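L544 (Acanthamoeba polyphaga mimivirus, PDB 4AMQ) probably acts as a metal-dependent nucleotidyltransferase, pairing a nucleotidyltransferase domain with a helical domain, and is associated with the virion. Local coordinates at residues I42-D47 with T80-R85; Y163-T168 with G175-R180; K309-L314 with T350-S355; Q326-N331 with I338-T343. One frame throughout, in Å; residues are numbered along the deposited sequence.

Contact 1: I42-D47 with T80-R85; sequences ILVVPD and TNIYQR
R85 reaches from the first turn of helix 82-93 to two carbonyl groups, those of L43 and V44, in the loop that follows helix 28-42, and its side chain changes character along the way. CB points toward the loop. CG stands anti to the backbone N (chi1 171°) and lies 3.7 Å from V44 CG1, an apolar contact made before any charge is met. The chain then bends at chi2 (58°), which carries the guanidinium past V44 CG1 to the backbone oxygens, the two side chains running in opposite directions. At the tip, R85 NE gives a hydrogen bond of 3.2 Å to V44 O, arriving in the carbonyl plane on a lone pair, although the oxygen sits 22° out of the guanidinium plane. R85 NH2 adds two weak bonds, 3.2 Å to L43 O and 3.4 Å to V44 O, so V44 O is held by two donors and L43 O by one. Beside this, I82 CD1 packs against V44 CG1 at 3.9 Å, the two side chains crossing at about a right angle. V44 also rests on I86 and L89 further along the helix and on V216 of strand 209-217. The bonds run from a cationic group to neutral peptide oxygens, one of them on the first residue past the end of helix 28-42; the dipoles of the two carbonyls would probably help to stabilise the charge.

Contact 2: Y163-T168 with G175-R180; sequences YKLRWT and GKKILR
K177 lies over W167 and ends on the backbone beside it. Its CB sits on one face of the indole, 3.7 Å from the centroid of the six-membered ring and 22° off the ring normal, a CH-pi contact. Further out, CD is 3.9 Å above the plane, over the centre of the ring system. The chain stays extended from chi1 (180°) to chi3 and turns only at chi4, which lets NZ give a hydrogen bond of 2.9 Å to R166 O from above the carbonyl plane. An apolar pair lies alongside: L165 CD2 meets L179 CD1 at 3.7 Å, the side chains at about a right angle. In the second shell, E171 of helix 169-174 forms a salt bridge with K177 NZ, so the ammonium has an anionic partner as well as the peptide oxygen. The indole is fixed by a hydrogen bond from NE1 to C106 O and an edge-to-face contact with F187. Strand 164-167 is outermost in the mixed sheet, beside strand 99-108, whereas strand 176-178 pairs with strand 184-186 in a separate small sheet; helix 169-174 connects the two, and V185 touches W167, K177 and L179.

Contact 3: K309-L314 with T350-S355; sequences KDIRKL and TNINKS
A type I turn from I311 to L314 follows on helix 297-311 and places L314 8.6 Å from I352, CA to CA, where helix 334-368 passes by. The contact that follows is purely apolar and small, with one isoleucine of the long helix meeting two residues of the turn. I352 extends CG1 and CD1 in line (chi2 174°), and its CD1 approaches I311 CD1 at 3.8 Å, methyl to methyl, with the two side chains inclined to one another. L314 adds a looser touch, its CD1 being 4.3 Å from I352 CG1. I311 CG1 trails away from its own amide N (chi1 -159°), and the chain then bends at chi2, turning CD1 toward the other helix. All three residues are buried. They belong to the core of an all-helical bundle, the helical domain of L544: I352 also packs on L280, and L314 on Y276 and L279, all of helix 274-292, while I311 leans on I322 of helix 319-331. Polar bonds secure the surroundings. D310, next to I311 in the chain, receives K313 NZ on OD1 at 2.9 Å and K309 NZ only as a long ion pair; its other oxygen, OD2, forms a salt bridge with R282. The buried carboxylate thus has K313 on one oxygen and R282 on the other, which would probably favour its charged form. On the long helix, N351 directly precedes I352 and S355 comes three residues after it: S355 OG is hydrogen-bonded to N315 O and N351 OD1 to D318 N, which ties the link between helices 297-311 and 319-331 directly to helix 334-368.

Contact 4: Q326-N331 with I338-T343; sequences QEVSNN and IIAWNT
V328 and W341 face each other across two helices that run almost exactly antiparallel, at 172° and 9.7 Å between axes at closest approach, with the indole of W341 reaching across between them. For W341, chi1 (-83°) directs the indole at helix 319-331 and chi2 (-20°) turns its NE1 edge to V328 and S329. V328 directs its CB at the other helix and brings CG1 3.5 Å from W341 NE1, the two side chains inclined to each other. The same CG1 also packs on A340 CB at 3.8 Å, with CG2 of the valine almost as near. A340 offers only a methyl here, and the CA atoms of V328 and A340 stand 6.9 Å apart, the closest such pair between the segments. S329 takes the neighbouring position and comes to the indole at its edge: OG lies near the ring plane, 3.2 Å from W341 CZ2, and CB is in plane with the same edge. The serine hydroxyl is engaged in its own helix through a hydrogen bond with I325 O, an oxygen to which W341 NE1 also gives a weak bond; one carbonyl therefore serves both polar groups. Beyond the pair, W341 is packed by Y286 of helix 274-292 and by L297, A300 and I304 of helix 297-311. Two successive helices folded back on each other across a short connection, with V328, S329, A340 and W341 at the interface, make an antiparallel alpha-alpha hairpin within a helical bundle.

Overall arrangement
From the N terminus, contact 1 closes first, holding the loop after helix 28-42 against helix 82-93 and enclosing strands 51-54 and 66-72. Contact 2 closes a much shorter loop, little more than helix 169-174, and joins the edge of the main sheet to the small two-stranded one. These two touch, Y83 OH lying 3.6 Å from G175 CA. In the helical domain, contact 3 ties the end of helix 297-311 to helix 334-368, and contact 4 nests inside the loop it closes, folding helix 319-331 onto that same long helix. No two contacts cross along the chain, and contacts 1 and 3 lie about 40 Å apart, centre to centre.

Contact 1: I42-D47 with T80-R85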
# COMPACT_ATOMS: atom_id res chain seq x y z
N ILE A 42 10.18 0.84 -15.88
CA ILE A 42 9.86 -0.10 -14.80
C ILE A 42 8.98 -1.27 -15.23
O ILE A 42 8.88 -2.27 -14.52
CB ILE A 42 9.18 0.61 -13.60
CG1 ILE A 42 7.78 1.08 -13.97
CG2 ILE A 42 10.04 1.77 -13.12
CD1 ILE A 42 7.02 1.73 -12.82
N LEU A 43 8.33 -1.15 -16.39
CA LEU A 43 7.48 -2.23 -16.89
C LEU A 43 8.31 -3.39 -17.46
O LEU A 43 9.38 -3.18 -18.02
CB LEU A 43 6.50 -1.71 -17.94
CG LEU A 43 5.37 -0.80 -17.47
CD1 LEU A 43 4.61 -0.23 -18.65
CD2 LEU A 43 4.43 -1.55 -16.54
N VAL A 44 7.80 -4.61 -17.31
CA VAL A 44 8.44 -5.77 -17.91
C VAL A 44 8.30 -5.73 -19.43
O VAL A 44 9.26 -6.00 -20.16
CB VAL A 44 7.85 -7.08 -17.37
CG1 VAL A 44 8.39 -8.28 -18.14
CG2 VAL A 44 8.14 -7.22 -15.88
N VAL A 45 7.10 -5.40 -19.90
CA VAL A 45 6.86 -5.12 -21.31
C VAL A 45 6.24 -3.73 -21.43
O VAL A 45 5.12 -3.51 -20.98
CB VAL A 45 5.94 -6.17 -21.96
CG1 VAL A 45 5.67 -5.82 -23.41
CG2 VAL A 45 6.57 -7.55 -21.86
N PRO A 46 6.99 -2.78 -22.01
CA PRO A 46 6.61 -1.36 -22.06
C PRO A 46 5.47 -1.04 -23.03
O PRO A 46 4.80 -0.02 -22.87
CB PRO A 46 7.89 -0.67 -22.55
CG PRO A 46 8.99 -1.68 -22.33
CD PRO A 46 8.34 -3.00 -22.54
N ASP A 47 5.25 -1.90 -24.02
CA ASP A 47 4.23 -1.65 -25.04
C ASP A 47 2.89 -1.27 -24.42
O ASP A 47 2.36 -1.99 -23.58
CB ASP A 47 4.07 -2.87 -25.95
CG ASP A 47 5.38 -3.30 -26.59
OD1 ASP A 47 6.33 -2.48 -26.63
OD2 ASP A 47 5.47 -4.46 -27.06
N THR A 80 10.26 -19.43 -18.62
CA THR A 80 11.65 -19.75 -18.93
C THR A 80 12.58 -18.54 -19.02
O THR A 80 13.80 -18.70 -19.05
CB THR A 80 11.76 -20.56 -20.24
OG1 THR A 80 11.30 -19.77 -21.34
CG2 THR A 80 10.92 -21.83 -20.15
N ASN A 81 12.01 -17.34 -19.08
CA ASN A 81 12.83 -16.14 -19.26
C ASN A 81 12.40 -14.93 -18.44
O ASN A 81 13.00 -13.86 -18.55
CB ASN A 81 12.87 -15.76 -20.75
CG ASN A 81 11.49 -15.48 -21.31
OD1 ASN A 81 10.50 -15.47 -20.57
ND2 ASN A 81 11.42 -15.26 -22.62
N ILE A 82 11.37 -15.08 -17.61
CA ILE A 82 10.87 -13.96 -16.83
C ILE A 82 11.85 -13.57 -15.73
O ILE A 82 11.97 -12.39 -15.38
CB ILE A 82 9.48 -14.25 -16.21
CG1 ILE A 82 8.90 -12.99 -15.58
CG2 ILE A 82 9.58 -15.36 -15.18
CD1 ILE A 82 8.69 -11.84 -16.55
N TYR A 83 12.56 -14.55 -15.19
CA TYR A 83 13.53 -14.30 -14.13
C TYR A 83 14.64 -13.38 -14.62
O TYR A 83 14.95 -12.37 -13.98
CB TYR A 83 14.12 -15.61 -13.61
CG TYR A 83 15.30 -15.42 -12.69
CD1 TYR A 83 15.15 -14.80 -11.46
CD2 TYR A 83 16.57 -15.86 -13.06
CE1 TYR A 83 16.23 -14.63 -10.61
CE2 TYR A 83 17.65 -15.69 -12.22
CZ TYR A 83 17.48 -15.07 -10.99
OH TYR A 83 18.56 -14.90 -10.15
N GLN A 84 15.22 -13.71 -15.77
CA GLN A 84 16.33 -12.94 -16.31
C GLN A 84 15.93 -11.51 -16.66
O GLN A 84 16.74 -10.59 -16.57
CB GLN A 84 16.94 -13.65 -17.53
CG GLN A 84 18.11 -12.91 -18.16
CD GLN A 84 19.26 -12.71 -17.19
OE1 GLN A 84 19.56 -13.57 -16.36
NE2 GLN A 84 19.92 -11.55 -17.28
N ARG A 85 14.67 -11.32 -17.05
CA ARG A 85 14.16 -9.98 -17.33
C ARG A 85 14.00 -9.16 -16.06
O ARG A 85 14.14 -7.94 -16.08
CB ARG A 85 12.83 -10.06 -18.09
CG ARG A 85 12.10 -8.72 -18.24
CD ARG A 85 12.96 -7.67 -18.95
NE ARG A 85 12.22 -6.42 -19.14
CZ ARG A 85 12.78 -5.25 -19.43
NH1 ARG A 85 14.10 -5.17 -19.57
NH2 ARG A 85 12.03 -4.17 -19.59

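Contact 2: Y163-T168 with G175-R180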
# COMPACT_ATOMS: atom_id res chain seq x y z
N TYR A 163 3.05 -15.46 4.72
CA TYR A 163 2.40 -16.35 3.76
C TYR A 163 2.83 -16.00 2.34
O TYR A 163 3.23 -16.88 1.57
CB TYR A 163 0.88 -16.29 3.89
CG TYR A 163 0.15 -17.11 2.84
CD1 TYR A 163 0.56 -18.40 2.54
CD2 TYR A 163 -0.95 -16.59 2.17
CE1 TYR A 163 -0.10 -19.15 1.58
CE2 TYR A 163 -1.62 -17.33 1.22
CZ TYR A 163 -1.19 -18.61 0.93
OH TYR A 163 -1.85 -19.36 -0.02
N LYS A 164 2.75 -14.72 1.98
CA LYS A 164 3.18 -14.26 0.67
C LYS A 164 4.68 -13.95 0.67
O LYS A 164 5.15 -13.16 1.48
CB LYS A 164 2.40 -13.01 0.25
CG LYS A 164 0.90 -13.19 0.28
CD LYS A 164 0.44 -14.27 -0.69
CE LYS A 164 0.58 -13.83 -2.14
NZ LYS A 164 0.06 -14.86 -3.07
N LEU A 165 5.42 -14.59 -0.24
CA LEU A 165 6.86 -14.40 -0.31
C LEU A 165 7.24 -13.06 -0.93
O LEU A 165 7.03 -12.83 -2.12
CB LEU A 165 7.51 -15.54 -1.08
CG LEU A 165 7.43 -16.93 -0.44
CD1 LEU A 165 8.10 -17.97 -1.31
CD2 LEU A 165 8.05 -16.92 0.95
N ARG A 166 7.79 -12.17 -0.11
CA ARG A 166 8.30 -10.90 -0.60
C ARG A 166 9.80 -11.00 -0.79
O ARG A 166 10.55 -11.08 0.18
CB ARG A 166 7.95 -9.76 0.37
CG ARG A 166 6.48 -9.70 0.76
CD ARG A 166 6.12 -8.38 1.44
NE ARG A 166 6.82 -8.18 2.70
CZ ARG A 166 6.58 -7.17 3.54
NH1 ARG A 166 5.64 -6.28 3.26
NH2 ARG A 166 7.27 -7.06 4.67
N TRP A 167 10.24 -11.01 -2.04
CA TRP A 167 11.66 -11.10 -2.36
C TRP A 167 12.29 -9.71 -2.42
O TRP A 167 11.74 -8.80 -3.04
CB TRP A 167 11.87 -11.83 -3.69
CG TRP A 167 11.37 -13.25 -3.70
CD1 TRP A 167 10.07 -13.66 -3.61
CD2 TRP A 167 12.15 -14.44 -3.80
NE1 TRP A 167 10.00 -15.03 -3.65
CE2 TRP A 167 11.27 -15.54 -3.76
CE3 TRP A 167 13.53 -14.69 -3.92
CZ2 TRP A 167 11.71 -16.86 -3.84
CZ3 TRP A 167 13.96 -16.00 -3.99
CH2 TRP A 167 13.05 -17.07 -3.95
N THR A 168 13.44 -9.54 -1.77
CA THR A 168 14.22 -8.32 -1.93
C THR A 168 15.01 -8.42 -3.23
O THR A 168 15.13 -9.51 -3.81
CB THR A 168 15.21 -8.10 -0.77
OG1 THR A 168 16.11 -9.21 -0.69
CG2 THR A 168 14.46 -7.96 0.55
N GLY A 175 18.94 -15.37 -6.35
CA GLY A 175 18.12 -16.44 -6.88
C GLY A 175 17.61 -17.40 -5.82
O GLY A 175 17.03 -18.43 -6.14
N LYS A 176 17.85 -17.07 -4.55
CA LYS A 176 17.36 -17.90 -3.45
C LYS A 176 16.92 -17.07 -2.24
O LYS A 176 17.34 -15.92 -2.08
CB LYS A 176 18.42 -18.92 -3.03
CG LYS A 176 19.61 -18.33 -2.28
CD LYS A 176 20.60 -19.42 -1.86
CE LYS A 176 21.26 -20.06 -3.07
NZ LYS A 176 22.31 -21.04 -2.67
N LYS A 177 16.07 -17.65 -1.41
CA LYS A 177 15.52 -16.97 -0.24
C LYS A 177 15.44 -17.93 0.94
O LYS A 177 15.06 -19.09 0.78
CB LYS A 177 14.13 -16.41 -0.57
CG LYS A 177 13.43 -15.68 0.57
CD LYS A 177 12.04 -15.21 0.14
CE LYS A 177 11.31 -14.48 1.26
NZ LYS A 177 11.96 -13.20 1.64
N ILE A 178 15.80 -17.45 2.13
CA ILE A 178 15.68 -18.25 3.34
C ILE A 178 14.41 -17.86 4.09
O ILE A 178 14.20 -16.69 4.41
CB ILE A 178 16.88 -18.06 4.29
CG1 ILE A 178 18.20 -18.11 3.53
CG2 ILE A 178 16.85 -19.12 5.39
CD1 ILE A 178 18.67 -19.51 3.19
N LEU A 179 13.57 -18.85 4.37
CA LEU A 179 12.33 -18.61 5.10
C LEU A 179 12.52 -18.83 6.60
O LEU A 179 13.57 -19.32 7.04
CB LEU A 179 11.21 -19.53 4.59
CG LEU A 179 10.57 -19.24 3.23
CD1 LEU A 179 11.24 -18.07 2.52
CD2 LEU A 179 10.60 -20.49 2.36
N ARG A 180 11.51 -18.48 7.38
CA ARG A 180 11.52 -18.72 8.82
C ARG A 180 11.89 -20.17 9.10
O ARG A 180 11.51 -21.08 8.35
CB ARG A 180 10.15 -18.41 9.43
CG ARG A 180 9.76 -16.93 9.42
CD ARG A 180 10.46 -16.17 10.54
NE ARG A 180 10.06 -14.76 10.57
CZ ARG A 180 9.04 -14.29 11.29
NH1 ARG A 180 8.31 -15.11 12.02
NH2 ARG A 180 8.75 -13.00 11.27

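Contact 3: K309-L314 with T350-S355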
# COMPACT_ATOMS: atom_id res chain seq x y z
N LYS A 309 4.53 20.70 5.59
CA LYS A 309 3.89 21.73 4.78
C LYS A 309 2.40 21.45 4.55
O LYS A 309 1.57 22.34 4.73
CB LYS A 309 4.59 21.87 3.43
CG LYS A 309 3.85 22.76 2.44
CD LYS A 309 4.60 22.89 1.12
CE LYS A 309 3.92 23.90 0.19
NZ LYS A 309 2.59 23.43 -0.31
N ASP A 310 2.07 20.22 4.17
CA ASP A 310 0.70 19.89 3.77
C ASP A 310 -0.27 19.68 4.93
O ASP A 310 -1.47 19.88 4.78
CB ASP A 310 0.70 18.65 2.86
CG ASP A 310 1.42 18.90 1.55
OD1 ASP A 310 1.56 20.07 1.17
OD2 ASP A 310 1.83 17.91 0.90
N ILE A 311 0.27 19.28 6.08
CA ILE A 311 -0.55 18.99 7.25
C ILE A 311 -1.32 20.23 7.71
O ILE A 311 -2.38 20.12 8.34
CB ILE A 311 0.33 18.47 8.40
CG1 ILE A 311 -0.51 17.70 9.42
CG2 ILE A 311 1.07 19.60 9.07
CD1 ILE A 311 -1.11 16.47 8.85
N ARG A 312 -0.79 21.40 7.37
CA ARG A 312 -1.39 22.67 7.79
C ARG A 312 -2.66 22.98 7.01
O ARG A 312 -3.45 23.84 7.40
CB ARG A 312 -0.39 23.81 7.64
CG ARG A 312 0.89 23.64 8.44
CD ARG A 312 1.98 24.57 7.96
NE ARG A 312 3.19 24.44 8.75
CZ ARG A 312 3.39 25.05 9.91
NH1 ARG A 312 2.45 25.85 10.41
NH2 ARG A 312 4.53 24.87 10.58
N LYS A 313 -2.85 22.27 5.90
CA LYS A 313 -4.04 22.45 5.07
C LYS A 313 -5.23 21.68 5.66
O LYS A 313 -6.38 21.94 5.31
CB LYS A 313 -3.79 21.99 3.64
CG LYS A 313 -2.59 22.65 2.97
CD LYS A 313 -2.67 22.50 1.46
CE LYS A 313 -1.47 23.12 0.76
NZ LYS A 313 -0.27 22.24 0.83
N LEU A 314 -4.93 20.74 6.55
CA LEU A 314 -5.97 19.92 7.17
C LEU A 314 -6.64 20.65 8.32
O LEU A 314 -6.19 21.72 8.74
CB LEU A 314 -5.38 18.60 7.67
CG LEU A 314 -4.70 17.70 6.64
CD1 LEU A 314 -4.32 16.38 7.29
CD2 LEU A 314 -5.61 17.46 5.45
N THR A 350 -2.57 8.31 13.41
CA THR A 350 -3.75 8.14 14.25
C THR A 350 -4.58 9.41 14.28
O THR A 350 -5.81 9.37 14.16
CB THR A 350 -3.34 7.78 15.69
OG1 THR A 350 -2.58 6.57 15.68
CG2 THR A 350 -4.58 7.60 16.56
N ASN A 351 -3.91 10.54 14.45
CA ASN A 351 -4.59 11.82 14.53
C ASN A 351 -5.35 12.15 13.25
O ASN A 351 -6.48 12.61 13.29
CB ASN A 351 -3.60 12.93 14.88
CG ASN A 351 -4.28 14.19 15.36
OD1 ASN A 351 -4.09 15.26 14.79
ND2 ASN A 351 -5.09 14.06 16.40
N ILE A 352 -4.71 11.89 12.11
CA ILE A 352 -5.34 12.18 10.82
C ILE A 352 -6.58 11.31 10.61
O ILE A 352 -7.61 11.78 10.15
CB ILE A 352 -4.36 11.98 9.65
CG1 ILE A 352 -3.23 13.00 9.73
CG2 ILE A 352 -5.09 12.11 8.31
CD1 ILE A 352 -2.14 12.79 8.72
N ASN A 353 -6.46 10.03 10.97
CA ASN A 353 -7.60 9.13 10.91
C ASN A 353 -8.75 9.63 11.76
O ASN A 353 -9.89 9.71 11.30
CB ASN A 353 -7.20 7.73 11.36
CG ASN A 353 -6.64 6.90 10.22
OD1 ASN A 353 -7.40 6.40 9.39
ND2 ASN A 353 -5.33 6.75 10.18
N LYS A 354 -8.45 9.95 13.01
CA LYS A 354 -9.47 10.44 13.93
C LYS A 354 -10.19 11.64 13.32
O LYS A 354 -11.42 11.70 13.32
CB LYS A 354 -8.83 10.83 15.26
CG LYS A 354 -9.81 11.34 16.30
CD LYS A 354 -9.11 11.68 17.60
CE LYS A 354 -8.36 10.47 18.13
NZ LYS A 354 -9.25 9.29 18.28
N SER A 355 -9.41 12.59 12.80
CA SER A 355 -9.98 13.82 12.26
C SER A 355 -10.88 13.58 11.04
O SER A 355 -12.00 14.08 10.99
CB SER A 355 -8.87 14.81 11.91
OG SER A 355 -9.41 16.03 11.42

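Contact 4: Q326-N331 with I338-T343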
# COMPACT_ATOMS: atom_id res chain seq x y z
N GLN A 326 9.49 18.81 14.56
CA GLN A 326 10.49 19.83 14.32
C GLN A 326 11.63 19.74 15.33
O GLN A 326 12.80 19.87 14.97
CB GLN A 326 9.86 21.22 14.33
CG GLN A 326 10.81 22.34 13.92
CD GLN A 326 11.36 22.17 12.52
OE1 GLN A 326 10.60 22.06 11.55
NE2 GLN A 326 12.68 22.13 12.40
N GLU A 327 11.30 19.52 16.60
CA GLU A 327 12.32 19.40 17.64
C GLU A 327 13.20 18.17 17.45
O GLU A 327 14.36 18.17 17.87
CB GLU A 327 11.69 19.39 19.03
CG GLU A 327 10.90 20.65 19.36
CD GLU A 327 11.75 21.90 19.33
OE1 GLU A 327 12.95 21.82 19.70
OE2 GLU A 327 11.24 22.97 18.94
N VAL A 328 12.67 17.13 16.83
CA VAL A 328 13.49 15.98 16.45
C VAL A 328 14.51 16.42 15.40
O VAL A 328 15.71 16.17 15.54
CB VAL A 328 12.66 14.82 15.88
CG1 VAL A 328 13.56 13.84 15.13
CG2 VAL A 328 11.89 14.11 16.99
N SER A 329 14.01 17.09 14.36
CA SER A 329 14.84 17.56 13.26
C SER A 329 15.94 18.50 13.74
O SER A 329 16.80 18.89 12.96
CB SER A 329 13.98 18.27 12.21
OG SER A 329 12.78 17.56 11.97
N ASN A 330 15.91 18.85 15.02
CA ASN A 330 16.86 19.81 15.57
C ASN A 330 17.89 19.19 16.51
O ASN A 330 19.06 19.54 16.47
CB ASN A 330 16.12 20.96 16.26
CG ASN A 330 15.34 21.83 15.29
OD1 ASN A 330 15.18 21.49 14.12
ND2 ASN A 330 14.84 22.96 15.78
N ASN A 331 17.45 18.26 17.35
CA ASN A 331 18.33 17.67 18.36
C ASN A 331 18.61 16.18 18.23
O ASN A 331 19.17 15.56 19.14
CB ASN A 331 17.83 18.00 19.77
CG ASN A 331 18.02 19.46 20.13
OD1 ASN A 331 17.96 20.33 19.26
ND2 ASN A 331 18.28 19.73 21.40
N ILE A 338 15.62 9.37 11.96
CA ILE A 338 14.70 8.60 11.12
C ILE A 338 13.72 7.80 11.99
O ILE A 338 12.51 7.75 11.72
CB ILE A 338 15.45 7.62 10.20
CG1 ILE A 338 16.45 8.38 9.31
CG2 ILE A 338 14.48 6.82 9.35
CD1 ILE A 338 17.17 7.50 8.29
N ILE A 339 14.26 7.18 13.03
CA ILE A 339 13.48 6.39 13.98
C ILE A 339 12.49 7.25 14.78
O ILE A 339 11.31 6.90 14.90
CB ILE A 339 14.41 5.65 14.95
CG1 ILE A 339 15.25 4.62 14.18
CG2 ILE A 339 13.62 5.00 16.08
CD1 ILE A 339 16.44 4.10 14.96
N ALA A 340 12.97 8.35 15.34
CA ALA A 340 12.11 9.25 16.11
C ALA A 340 10.97 9.78 15.25
O ALA A 340 9.82 9.85 15.70
CB ALA A 340 12.92 10.41 16.68
N TRP A 341 11.28 10.14 14.01
CA TRP A 341 10.27 10.55 13.04
C TRP A 341 9.24 9.45 12.82
O TRP A 341 8.04 9.71 12.79
CB TRP A 341 10.92 10.91 11.71
CG TRP A 341 11.46 12.29 11.66
CD1 TRP A 341 11.13 13.35 12.46
CD2 TRP A 341 12.45 12.80 10.74
NE1 TRP A 341 11.84 14.46 12.10
CE2 TRP A 341 12.65 14.14 11.05
CE3 TRP A 341 13.17 12.21 9.69
CZ2 TRP A 341 13.56 14.94 10.34
CZ3 TRP A 341 14.06 13.00 9.00
CH2 TRP A 341 14.25 14.35 9.32
N ASN A 342 9.72 8.23 12.63
CA ASN A 342 8.82 7.11 12.36
C ASN A 342 7.82 6.97 13.51
O ASN A 342 6.63 6.81 13.28
CB ASN A 342 9.62 5.82 12.18
CG ASN A 342 8.79 4.68 11.60
OD1 ASN A 342 7.99 4.89 10.69
ND2 ASN A 342 8.98 3.48 12.13
N THR A 343 8.33 7.06 14.73
CA THR A 343 7.49 7.00 15.92
C THR A 343 6.44 8.11 15.94
O THR A 343 5.27 7.87 16.22
CB THR A 343 8.35 7.09 17.20
OG1 THR A 343 9.14 5.90 17.32
CG2 THR A 343 7.48 7.25 18.44